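Local coordinates for epidermin leader peptide processing serine protease EpiP (PDB 3QFH), which probably cleaves the leader peptide from the epidermin precursor, acting as a subtilisin-like serine endopeptidase, at residues P49-A54 with A219-A224; T179-Q184 with V230-V235; T211-V216 with D258-A263; G236-L241 with D281-N286. One frame throughout, in Å; residues are numbered along the deposited sequence.

Contact 1 (P49-A54 with A219-A224); sequences PELHVA and AIVQAA. With SO4 (sulfate ion), chain L.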
loop_
_atom_site.group_PDB
_atom_site.type_symbol
_atom_site.label_atom_id
_atom_site.label_comp_id
_atom_site.label_asym_id
_atom_site.label_seq_id
_atom_site.Cartn_x
_atom_site.Cartn_y
_atom_site.Cartn_z
ATOM N N PRO A 49 -4.074 13.792 -15.183
ATOM C CA PRO A 49 -4.568 15.183 -15.241
ATOM C C PRO A 49 -4.830 15.820 -13.869
ATOM O O PRO A 49 -4.443 16.958 -13.650
ATOM C CB PRO A 49 -5.865 15.066 -16.058
ATOM C CG PRO A 49 -5.644 13.884 -16.923
ATOM C CD PRO A 49 -4.820 12.910 -16.096
ATOM N N GLU A 50 -5.427 15.064 -12.954
ATOM C CA GLU A 50 -5.752 15.562 -11.606
ATOM C C GLU A 50 -4.532 16.010 -10.802
ATOM O O GLU A 50 -4.667 16.787 -9.878
ATOM C CB GLU A 50 -6.486 14.488 -10.778
ATOM C CG GLU A 50 -7.835 14.021 -11.314
ATOM C CD GLU A 50 -7.758 12.901 -12.351
ATOM O OE1 GLU A 50 -6.651 12.597 -12.867
ATOM O OE2 GLU A 50 -8.837 12.318 -12.632
ATOM N N LEU A 51 -3.358 15.484 -11.115
ATOM C CA LEU A 51 -2.144 15.846 -10.373
ATOM C C LEU A 51 -1.185 16.697 -11.199
ATOM O O LEU A 51 -0.111 17.069 -10.724
ATOM C CB LEU A 51 -1.410 14.586 -9.966
ATOM C CG LEU A 51 -2.232 13.538 -9.217
ATOM C CD1 LEU A 51 -1.326 12.413 -8.757
ATOM C CD2 LEU A 51 -2.973 14.146 -8.048
ATOM N N HIS A 52 -1.547 16.962 -12.447
ATOM C CA HIS A 52 -0.684 17.717 -13.348
ATOM C C HIS A 52 0.692 17.065 -13.543
ATOM O O HIS A 52 1.733 17.753 -13.545
ATOM C CB HIS A 52 -0.551 19.178 -12.886
ATOM C CG HIS A 52 -1.834 19.943 -12.954
ATOM N ND1 HIS A 52 -2.403 20.547 -11.859
ATOM C CD2 HIS A 52 -2.674 20.171 -13.989
ATOM C CE1 HIS A 52 -3.525 21.144 -12.221
ATOM N NE2 HIS A 52 -3.709 20.934 -13.511
ATOM N N VAL A 53 0.707 15.740 -13.717
ATOM C CA VAL A 53 1.960 15.021 -13.969
ATOM C C VAL A 53 1.819 14.080 -15.166
ATOM O O VAL A 53 0.763 13.485 -15.404
ATOM C CB VAL A 53 2.500 14.260 -12.727
ATOM C CG1 VAL A 53 2.838 15.235 -11.603
ATOM C CG2 VAL A 53 1.522 13.201 -12.236
ATOM N N ALA A 54 2.889 13.988 -15.946
ATOM C CA ALA A 54 2.910 13.133 -17.116
ATOM C C ALA A 54 4.277 12.521 -17.272
ATOM O O ALA A 54 5.258 12.996 -16.697
ATOM C CB ALA A 54 2.569 13.914 -18.368
ATOM N N ALA A 219 -3.267 5.222 -9.534
ATOM C CA ALA A 219 -4.120 4.229 -8.880
ATOM C C ALA A 219 -4.776 4.812 -7.623
ATOM O O ALA A 219 -5.949 4.530 -7.336
ATOM C CB ALA A 219 -3.322 2.923 -8.558
ATOM N N ILE A 220 -4.037 5.641 -6.883
ATOM C CA ILE A 220 -4.586 6.275 -5.691
ATOM C C ILE A 220 -5.710 7.229 -6.090
ATOM O O ILE A 220 -6.771 7.241 -5.479
ATOM C CB ILE A 220 -3.513 7.027 -4.909
ATOM C CG1 ILE A 220 -2.500 6.022 -4.353
ATOM C CG2 ILE A 220 -4.146 7.846 -3.761
ATOM C CD1 ILE A 220 -1.369 6.657 -3.657
ATOM N N VAL A 221 -5.472 8.024 -7.119
ATOM C CA VAL A 221 -6.498 8.932 -7.635
ATOM C C VAL A 221 -7.723 8.154 -8.149
ATOM O O VAL A 221 -8.882 8.542 -7.907
ATOM C CB VAL A 221 -5.918 9.835 -8.760
ATOM C CG1 VAL A 221 -7.017 10.581 -9.480
ATOM C CG2 VAL A 221 -4.885 10.832 -8.174
ATOM N N GLN A 222 -7.479 7.064 -8.858
ATOM C CA GLN A 222 -8.577 6.270 -9.394
ATOM C C GLN A 222 -9.438 5.678 -8.263
ATOM O O GLN A 222 -10.678 5.728 -8.318
ATOM C CB GLN A 222 -8.044 5.139 -10.276
ATOM C CG GLN A 222 -9.140 4.366 -10.952
ATOM C CD GLN A 222 -9.918 5.227 -11.916
ATOM O OE1 GLN A 222 -9.342 5.814 -12.830
ATOM N NE2 GLN A 222 -11.226 5.317 -11.713
ATOM N N ALA A 223 -8.767 5.132 -7.255
ATOM C CA ALA A 223 -9.424 4.517 -6.094
ATOM C C ALA A 223 -10.295 5.539 -5.367
ATOM O O ALA A 223 -11.437 5.238 -4.993
ATOM C CB ALA A 223 -8.392 3.927 -5.135
ATOM N N ALA A 224 -9.746 6.731 -5.173
ATOM C CA ALA A 224 -10.457 7.814 -4.521
ATOM C C ALA A 224 -11.635 8.266 -5.376
ATOM O O ALA A 224 -12.709 8.567 -4.846
ATOM C CB ALA A 224 -9.520 8.979 -4.224
HETATM S S SO4 L . -6.470 22.707 -14.779
HETATM O O1 SO4 L . -6.999 23.616 -15.791
HETATM O O2 SO4 L . -6.346 23.424 -13.514
HETATM O O3 SO4 L . -7.366 21.565 -14.611
HETATM O O4 SO4 L . -5.163 22.228 -15.207
#
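Val221 divides its two methyls between neighbours of opposite character: CG1 lies against the charged side chain of Glu50, while CG2 meets the apolar end of Leu51. In Glu50 the bend at chi2 (85°) lays the chain slantwise against the valine methyl; its CD sits 3.8 Å from Val221 CG1, and both carboxylate oxygens keep nearly the same distance from that methyl. The carboxylate is therefore near the valine through van der Waals contact alone. Leu51 behaves differently. It reaches straight at Val221, tip to tip, with Leu51 CD2 3.8 Å from Val221 CG2. Glu50 lies at the exposed margin, whereas Leu51 and Val221 are buried, and Tyr266 of helix 254-269 touches both Glu50 and Val221. After the short 3-10 turn the backbone passes through His52 with positive phi, as part of a G1 beta bulge that leads into strand 53-59. The His52 ring turns elsewhere and donates from NE2 to O4 of a sulfate ion at 2.6 Å, with an N-H...O angle of 154°; the sulfate probably came from the crystallisation liquor. The turn between strands 43-48 and 53-59 of the propeptide-like region thus rests on helix 213-225 of the subtilase domain, consistent with the propeptide-on-helices interface of subtilisin complexes.

Contact 2 (T179-Q184 with V230-V235); sequences TMVSGQ and VINISV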
loop_
_atom_site.group_PDB
_atom_site.type_symbol
_atom_site.label_atom_id
_atom_site.label_comp_id
_atom_site.label_asym_id
_atom_site.label_seq_id
_atom_site.Cartn_x
_atom_site.Cartn_y
_atom_site.Cartn_z
ATOM N N THR A 179 -2.688 -11.059 -4.377
ATOM C CA THR A 179 -3.600 -12.091 -3.898
ATOM C C THR A 179 -3.424 -12.345 -2.398
ATOM O O THR A 179 -4.398 -12.573 -1.682
ATOM C CB THR A 179 -3.446 -13.384 -4.708
ATOM O OG1 THR A 179 -3.772 -13.096 -6.084
ATOM C CG2 THR A 179 -4.374 -14.456 -4.168
ATOM N N MET A 180 -2.183 -12.285 -1.923
ATOM C CA MET A 180 -1.887 -12.519 -0.508
ATOM C C MET A 180 -2.441 -11.386 0.347
ATOM O O MET A 180 -2.979 -11.606 1.430
ATOM C CB MET A 180 -0.377 -12.620 -0.299
ATOM C CG MET A 180 0.299 -13.731 -1.090
ATOM S SD MET A 180 2.062 -13.740 -0.801
ATOM C CE MET A 180 2.704 -14.702 -2.172
ATOM N N VAL A 181 -2.300 -10.166 -0.163
ATOM C CA VAL A 181 -2.775 -8.995 0.516
ATOM C C VAL A 181 -4.296 -9.007 0.582
ATOM O O VAL A 181 -4.871 -8.726 1.620
ATOM C CB VAL A 181 -2.247 -7.683 -0.163
ATOM C CG1 VAL A 181 -2.994 -6.466 0.358
ATOM C CG2 VAL A 181 -0.719 -7.528 0.063
ATOM N N SER A 182 -4.944 -9.329 -0.525
ATOM C CA SER A 182 -6.407 -9.341 -0.585
ATOM C C SER A 182 -7.028 -10.304 0.396
ATOM O O SER A 182 -8.130 -10.060 0.914
ATOM C CB SER A 182 -6.859 -9.691 -1.991
ATOM O OG SER A 182 -6.334 -8.752 -2.899
ATOM N N GLY A 183 -6.346 -11.419 0.633
ATOM C CA GLY A 183 -6.829 -12.395 1.592
ATOM C C GLY A 183 -6.885 -11.845 3.006
ATOM O O GLY A 183 -7.828 -12.156 3.764
ATOM N N GLN A 184 -5.910 -11.000 3.362
ATOM C CA GLN A 184 -5.858 -10.417 4.697
ATOM C C GLN A 184 -7.006 -9.445 4.969
ATOM O O GLN A 184 -7.465 -9.341 6.098
ATOM C CB GLN A 184 -4.515 -9.740 4.963
ATOM C CG GLN A 184 -3.320 -10.745 5.020
ATOM C CD GLN A 184 -3.500 -11.797 6.109
ATOM O OE1 GLN A 184 -3.325 -11.522 7.285
ATOM N NE2 GLN A 184 -3.836 -12.999 5.709
ATOM N N VAL A 230 -11.191 3.442 1.902
ATOM C CA VAL A 230 -9.929 2.946 2.473
ATOM C C VAL A 230 -9.059 2.473 1.308
ATOM O O VAL A 230 -9.495 1.685 0.490
ATOM C CB VAL A 230 -10.140 1.804 3.495
ATOM C CG1 VAL A 230 -8.781 1.290 4.039
ATOM C CG2 VAL A 230 -11.056 2.261 4.633
ATOM N N ILE A 231 -7.824 2.954 1.250
ATOM C CA ILE A 231 -6.899 2.645 0.176
ATOM C C ILE A 231 -5.649 2.044 0.792
ATOM O O ILE A 231 -4.947 2.725 1.555
ATOM C CB ILE A 231 -6.520 3.919 -0.631
ATOM C CG1 ILE A 231 -7.767 4.595 -1.202
ATOM C CG2 ILE A 231 -5.537 3.546 -1.751
ATOM C CD1 ILE A 231 -7.510 5.960 -1.930
ATOM N N ASN A 232 -5.375 0.785 0.454
ATOM C CA ASN A 232 -4.238 0.031 1.010
ATOM C C ASN A 232 -3.056 0.026 0.056
ATOM O O ASN A 232 -3.174 -0.436 -1.077
ATOM C CB ASN A 232 -4.693 -1.412 1.301
ATOM C CG ASN A 232 -3.661 -2.228 2.028
ATOM O OD1 ASN A 232 -3.676 -2.305 3.262
ATOM N ND2 ASN A 232 -2.729 -2.813 1.284
ATOM N N ILE A 233 -1.924 0.545 0.514
ATOM C CA ILE A 233 -0.695 0.577 -0.293
ATOM C C ILE A 233 0.377 -0.219 0.438
ATOM O O ILE A 233 0.919 0.205 1.465
ATOM C CB ILE A 233 -0.207 2.010 -0.558
ATOM C CG1 ILE A 233 -1.357 2.892 -1.030
ATOM C CG2 ILE A 233 0.882 2.016 -1.614
ATOM C CD1 ILE A 233 -0.956 4.345 -1.225
ATOM N N SER A 234 0.657 -1.408 -0.075
ATOM C CA SER A 234 1.660 -2.266 0.515
ATOM C C SER A 234 3.050 -1.992 -0.107
ATOM O O SER A 234 4.071 -2.386 0.455
ATOM C CB SER A 234 1.209 -3.745 0.436
ATOM O OG SER A 234 0.114 -4.019 1.361
ATOM N N VAL A 235 3.095 -1.262 -1.223
ATOM C CA VAL A 235 4.370 -0.944 -1.891
ATOM C C VAL A 235 5.080 0.252 -1.276
ATOM O O VAL A 235 4.477 1.293 -0.989
ATOM C CB VAL A 235 4.218 -0.652 -3.423
ATOM C CG1 VAL A 235 3.397 0.610 -3.670
ATOM C CG2 VAL A 235 5.587 -0.502 -4.081
#
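Val181 faces both Asn232 and Ser234, two residues that project from the same face of one strand and its extension. Its first torsion (167°) sets CG1 anti to the backbone N, and from there the two methyls fan out over the strand. CG1 comes against the amide end of Asn232, the two side chains crossing at a slant. CG2 of Val181 lies 3.8 Å from OG of Ser234, and Val181 CG1 is 4.1 Å from the same oxygen. The packed part is Val181 with Asn232, both of them buried: Val181 also touches Ile128 and Asp130 of strand 126-130, and Asn232 touches Thr386 and Pro387. Here a helix of a subtilisin-like fold covers the central parallel sheet. Helix 177-186 begins at His177, which with Asp130 and Ser383 has the geometry of a Ser-His-Asp triad; Val181, through its contact with Asp130, touches this probable catalytic centre. Ser234 marks the change to the looser side. Past the end of strand 230-233 the chain becomes irregular, and Ser234 is partly exposed; in subtilisins the corresponding segment borders the substrate cleft. Ser234 OG makes a weak hydrogen bond to the carbonyl oxygen of Ser383.

Contact 3 (T211-V216 with D258-A263); sequences TELLWV and DALQKA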
loop_
_atom_site.group_PDB
_atom_site.type_symbol
_atom_site.label_atom_id
_atom_site.label_comp_id
_atom_site.label_asym_id
_atom_site.label_seq_id
_atom_site.Cartn_x
_atom_site.Cartn_y
_atom_site.Cartn_z
ATOM N N THR A 211 7.218 -1.598 -11.090
ATOM C CA THR A 211 6.127 -0.634 -11.120
ATOM C C THR A 211 6.755 0.758 -11.248
ATOM O O THR A 211 7.971 0.914 -11.113
ATOM C CB THR A 211 5.273 -0.734 -9.842
ATOM O OG1 THR A 211 4.105 0.094 -9.956
ATOM C CG2 THR A 211 6.090 -0.317 -8.609
ATOM N N GLU A 212 5.931 1.754 -11.551
ATOM C CA GLU A 212 6.368 3.147 -11.630
ATOM C C GLU A 212 5.590 3.858 -10.537
ATOM O O GLU A 212 4.403 3.563 -10.344
ATOM C CB GLU A 212 5.989 3.777 -12.975
ATOM C CG GLU A 212 6.747 3.296 -14.221
ATOM C CD GLU A 212 8.093 3.994 -14.446
ATOM O OE1 GLU A 212 8.749 4.399 -13.470
ATOM O OE2 GLU A 212 8.504 4.121 -15.617
ATOM N N LEU A 213 6.227 4.790 -9.822
ATOM C CA LEU A 213 5.514 5.528 -8.781
ATOM C C LEU A 213 4.365 6.338 -9.383
ATOM O O LEU A 213 3.367 6.583 -8.721
ATOM C CB LEU A 213 6.449 6.419 -7.945
ATOM C CG LEU A 213 7.388 5.680 -6.978
ATOM C CD1 LEU A 213 8.285 6.672 -6.240
ATOM C CD2 LEU A 213 6.622 4.847 -5.979
ATOM N N LEU A 214 4.504 6.738 -10.643
ATOM C CA LEU A 214 3.434 7.435 -11.316
ATOM C C LEU A 214 2.196 6.551 -11.496
ATOM O O LEU A 214 1.088 7.063 -11.485
ATOM C CB LEU A 214 3.879 7.980 -12.662
ATOM C CG LEU A 214 4.893 9.131 -12.589
ATOM C CD1 LEU A 214 5.316 9.533 -14.007
ATOM C CD2 LEU A 214 4.336 10.312 -11.846
ATOM N N TRP A 215 2.378 5.242 -11.679
ATOM C CA TRP A 215 1.217 4.346 -11.841
ATOM C C TRP A 215 0.510 4.230 -10.507
ATOM O O TRP A 215 -0.732 4.245 -10.433
ATOM C CB TRP A 215 1.591 2.934 -12.335
ATOM C CG TRP A 215 2.477 2.840 -13.559
ATOM C CD1 TRP A 215 2.725 3.811 -14.476
ATOM C CD2 TRP A 215 3.109 1.651 -14.056
ATOM N NE1 TRP A 215 3.544 3.331 -15.470
ATOM C CE2 TRP A 215 3.781 2.002 -15.248
ATOM C CE3 TRP A 215 3.188 0.339 -13.598
ATOM C CZ2 TRP A 215 4.541 1.087 -15.982
ATOM C CZ3 TRP A 215 3.944 -0.579 -14.325
ATOM C CH2 TRP A 215 4.604 -0.199 -15.514
ATOM N N VAL A 216 1.306 4.142 -9.445
ATOM C CA VAL A 216 0.776 4.070 -8.090
ATOM C C VAL A 216 -0.051 5.316 -7.773
ATOM O O VAL A 216 -1.144 5.208 -7.214
ATOM C CB VAL A 216 1.880 3.933 -7.042
ATOM C CG1 VAL A 216 1.276 3.963 -5.617
ATOM C CG2 VAL A 216 2.696 2.617 -7.264
ATOM N N ASP A 258 6.294 14.456 -5.539
ATOM C CA ASP A 258 5.153 15.359 -5.603
ATOM C C ASP A 258 3.904 14.652 -6.069
ATOM O O ASP A 258 2.841 14.888 -5.530
ATOM C CB ASP A 258 5.431 16.519 -6.563
ATOM C CG ASP A 258 6.477 17.493 -6.027
ATOM O OD1 ASP A 258 6.795 17.424 -4.820
ATOM O OD2 ASP A 258 6.967 18.335 -6.813
ATOM N N ALA A 259 4.030 13.812 -7.089
ATOM C CA ALA A 259 2.875 13.104 -7.638
ATOM C C ALA A 259 2.240 12.232 -6.561
ATOM O O ALA A 259 1.015 12.257 -6.370
ATOM C CB ALA A 259 3.275 12.249 -8.828
ATOM N N LEU A 260 3.088 11.490 -5.859
ATOM C CA LEU A 260 2.644 10.591 -4.791
ATOM C C LEU A 260 2.012 11.332 -3.595
ATOM O O LEU A 260 0.939 10.940 -3.129
ATOM C CB LEU A 260 3.800 9.693 -4.335
ATOM C CG LEU A 260 3.423 8.551 -3.393
ATOM C CD1 LEU A 260 2.227 7.731 -3.954
ATOM C CD2 LEU A 260 4.625 7.659 -3.151
ATOM N N GLN A 261 2.663 12.385 -3.098
ATOM C CA GLN A 261 2.101 13.153 -1.985
ATOM C C GLN A 261 0.817 13.845 -2.436
ATOM O O GLN A 261 -0.136 13.918 -1.679
ATOM C CB GLN A 261 3.082 14.203 -1.446
ATOM C CG GLN A 261 2.519 15.019 -0.282
ATOM C CD GLN A 261 2.252 14.167 0.941
ATOM O OE1 GLN A 261 3.147 13.928 1.743
ATOM N NE2 GLN A 261 1.015 13.693 1.085
ATOM N N LYS A 262 0.786 14.344 -3.673
ATOM C CA LYS A 262 -0.435 15.001 -4.178
ATOM C C LYS A 262 -1.573 13.997 -4.360
ATOM O O LYS A 262 -2.719 14.322 -4.112
ATOM C CB LYS A 262 -0.171 15.794 -5.467
ATOM C CG LYS A 262 0.657 17.050 -5.228
ATOM C CD LYS A 262 1.183 17.692 -6.525
ATOM C CE LYS A 262 0.079 18.255 -7.414
ATOM N NZ LYS A 262 0.630 18.924 -8.653
ATOM N N ALA A 263 -1.254 12.775 -4.764
ATOM C CA ALA A 263 -2.278 11.733 -4.910
ATOM C C ALA A 263 -2.929 11.460 -3.537
ATOM O O ALA A 263 -4.148 11.417 -3.410
ATOM C CB ALA A 263 -1.657 10.450 -5.468
#
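Two helices of the alpha/beta subtilisin-like domain lie side by side here, Leu213, Leu214 and Val216 near the start of helix 213-225 meeting Ala259 and Leu260 of helix 254-269. Each helix connects parallel strands of the central sheet, and the two run in the same general direction. The nearest approach is made by Leu214, whose CD2 lies 3.7 Å from Ala259 CB. The first bond of the Leu214 side chain leads away from the other helix, and it is the CD2 branch that swings back to make the contact. A small partner helps: the CA atoms of Leu214 and Ala259 are only 6.8 Å apart. Leu260 has CG anti to its nitrogen (chi1 -170°) and forks between two partners, CD1 standing 4.2 Å from Val216 CG1 and CD2 a looser 4.5 Å from Leu213 CD2. Glu212 occupies the N-cap position, and its carbonyl oxygen receives the amides of both Trp215, at 2.9 Å from N to O, and Val216. Val53 of strand 53-59 touches both Leu214 and Ala259. All five touching residues are buried, and the side chains that join the helices are aliphatic throughout. The interface is therefore held by apolar packing, closest at Leu214 and Ala259, while the Glu212 carboxylate finds its partners elsewhere, in a salt bridge with Arg158 and a hydrogen bond from Gln55.

Contact 4 (G236-L241 with D281-N286); sequences GSYIIL and DGIDVN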
loop_
_atom_site.group_PDB
_atom_site.type_symbol
_atom_site.label_atom_id
_atom_site.label_comp_id
_atom_site.label_asym_id
_atom_site.label_seq_id
_atom_site.Cartn_x
_atom_site.Cartn_y
_atom_site.Cartn_z
ATOM N N GLY A 236 6.377 0.090 -1.088
ATOM C CA GLY A 236 7.211 1.131 -0.561
ATOM C C GLY A 236 8.309 1.385 -1.563
ATOM O O GLY A 236 8.454 0.652 -2.545
ATOM N N SER A 237 9.068 2.437 -1.332
ATOM C CA SER A 237 10.193 2.744 -2.176
ATOM C C SER A 237 11.002 3.804 -1.478
ATOM O O SER A 237 10.461 4.636 -0.744
ATOM C CB SER A 237 9.744 3.285 -3.532
ATOM O OG SER A 237 9.234 4.591 -3.379
ATOM N N TYR A 238 12.301 3.770 -1.694
ATOM C CA TYR A 238 13.162 4.765 -1.134
ATOM C C TYR A 238 13.391 5.729 -2.268
ATOM O O TYR A 238 13.889 5.348 -3.334
ATOM C CB TYR A 238 14.440 4.151 -0.606
ATOM C CG TYR A 238 14.167 3.234 0.546
ATOM C CD1 TYR A 238 14.031 3.735 1.829
ATOM C CD2 TYR A 238 14.015 1.868 0.353
ATOM C CE1 TYR A 238 13.764 2.909 2.896
ATOM C CE2 TYR A 238 13.753 1.026 1.426
ATOM C CZ TYR A 238 13.628 1.561 2.698
ATOM O OH TYR A 238 13.361 0.749 3.775
ATOM N N ILE A 239 13.003 6.974 -2.037
ATOM C CA ILE A 239 13.060 7.992 -3.053
ATOM C C ILE A 239 14.080 9.061 -2.681
ATOM O O ILE A 239 14.246 9.391 -1.507
ATOM C CB ILE A 239 11.641 8.595 -3.239
ATOM C CG1 ILE A 239 11.535 9.392 -4.530
ATOM C CG2 ILE A 239 11.222 9.418 -2.012
ATOM C CD1 ILE A 239 10.127 9.808 -4.841
ATOM N N ILE A 240 14.780 9.569 -3.694
ATOM C CA ILE A 240 15.754 10.632 -3.515
ATOM C C ILE A 240 15.103 11.963 -3.879
ATOM O O ILE A 240 14.472 12.087 -4.932
ATOM C CB ILE A 240 17.009 10.422 -4.421
ATOM C CG1 ILE A 240 17.680 9.079 -4.116
ATOM C CG2 ILE A 240 17.992 11.555 -4.228
ATOM C CD1 ILE A 240 18.803 8.716 -5.060
ATOM N N LEU A 241 15.220 12.943 -2.991
ATOM C CA LEU A 241 14.714 14.285 -3.260
ATOM C C LEU A 241 15.697 15.264 -2.669
ATOM O O LEU A 241 16.313 14.992 -1.632
ATOM C CB LEU A 241 13.314 14.530 -2.706
ATOM C CG LEU A 241 13.121 14.590 -1.198
ATOM C CD1 LEU A 241 11.758 15.182 -0.866
ATOM C CD2 LEU A 241 13.298 13.203 -0.595
ATOM N N ASP A 281 13.039 -3.177 6.025
ATOM C CA ASP A 281 14.499 -3.238 6.139
ATOM C C ASP A 281 14.997 -3.101 7.554
ATOM O O ASP A 281 16.189 -2.949 7.780
ATOM C CB ASP A 281 15.097 -2.165 5.250
ATOM C CG ASP A 281 14.748 -2.385 3.802
ATOM O OD1 ASP A 281 15.057 -3.471 3.286
ATOM O OD2 ASP A 281 14.161 -1.488 3.179
ATOM N N GLY A 282 14.078 -3.138 8.512
ATOM C CA GLY A 282 14.430 -3.033 9.919
ATOM C C GLY A 282 15.191 -1.775 10.290
ATOM O O GLY A 282 16.032 -1.796 11.190
ATOM N N ILE A 283 14.905 -0.662 9.632
ATOM C CA ILE A 283 15.648 0.548 9.958
ATOM C C ILE A 283 14.806 1.632 10.659
ATOM O O ILE A 283 13.590 1.753 10.440
ATOM C CB ILE A 283 16.335 1.147 8.709
ATOM C CG1 ILE A 283 15.328 1.793 7.770
ATOM C CG2 ILE A 283 17.151 0.084 7.965
ATOM C CD1 ILE A 283 15.971 2.288 6.493
ATOM N N ASP A 284 15.471 2.372 11.542
ATOM C CA ASP A 284 14.885 3.523 12.213
ATOM C C ASP A 284 14.964 4.617 11.155
ATOM O O ASP A 284 16.060 5.096 10.814
ATOM C CB ASP A 284 15.696 3.896 13.462
ATOM C CG ASP A 284 15.104 5.095 14.234
ATOM O OD1 ASP A 284 15.397 5.203 15.439
ATOM O OD2 ASP A 284 14.355 5.924 13.666
ATOM N N VAL A 285 13.812 5.021 10.640
ATOM C CA VAL A 285 13.781 5.987 9.551
ATOM C C VAL A 285 14.315 7.378 9.904
ATOM O O VAL A 285 14.434 8.210 9.026
ATOM C CB VAL A 285 12.395 6.133 8.961
ATOM C CG1 VAL A 285 11.948 4.799 8.358
ATOM C CG2 VAL A 285 11.427 6.657 10.023
ATOM N N ASN A 286 14.595 7.637 11.177
ATOM C CA ASN A 286 15.167 8.920 11.576
ATOM C C ASN A 286 16.654 8.963 11.349
ATOM O O ASN A 286 17.242 10.033 11.364
ATOM C CB ASN A 286 14.830 9.218 13.018
ATOM C CG ASN A 286 13.370 9.471 13.199
ATOM O OD1 ASN A 286 12.815 10.350 12.563
ATOM N ND2 ASN A 286 12.731 8.698 14.053
#
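Polar contact comes first: the hydroxyl of Tyr238 donates to Asp281 OD2, with OH and OD2 modelled 2.4 Å apart. That spacing is very short, and its exact value is doubtful. The two side chains approach from opposite directions, the carboxylate oxygen arriving at the edge of the ring, near its plane, with ring and carboxylate turned 39° from each other. Asn330 provides a second layer, since its ND2 bonds to the same tyrosine hydroxyl and its OD1 accepts from the backbone amides of Asp281 and Ile283. Apolar contact is slighter. CD1 of Ile283 comes within 4.3 Å of Tyr238 CE1, carried there by a chi1 of 73° that places CG1 between the backbone N and the carbonyl carbon; Leu291 touches both of these side chains. A third kind of interaction shapes the loop itself: Asp284 OD2 accepts the backbone N of Asn286 at 3.0 Å, closing an Asx turn, with the donor rising out of the carboxylate plane. Tyr238 belongs to strand 237-241, paired antiparallel with strand 302-306, whereas residues 281-286 follow strand 273-277, close in sequence to where subtilisins carry the oxyanion-hole asparagine. If the short bond is real, the hydroxyl would be held between Asp281 and Asn330 ND2, and the nearby carboxylate would then tend to keep the phenol protonated.

Overall arrangement
Contacts 1 and 3 form one neighbourhood, their centres 8 Å apart: both use helix 213-225, and Lys262 NZ of contact 3 lies 2.9 Å from Leu51 O of contact 1, tying the propeptide-like region to the catalytic domain. From there the packing continues inward. Ile220 CD1 in contact 1 touches Ile233 CD1 in contact 2 at 3.4 Å, although the contact centres are about 19 Å apart. Contact 2 is the one beside the probable triad. Its strand end leads straight into the 236-241 segment of contact 4, whose centre is about 20 Å away. Contact 4 also meets contact 3, through Leu213 against Ser237 and Ile239, but stays clear of contact 1 by about 10 Å at the nearest atoms.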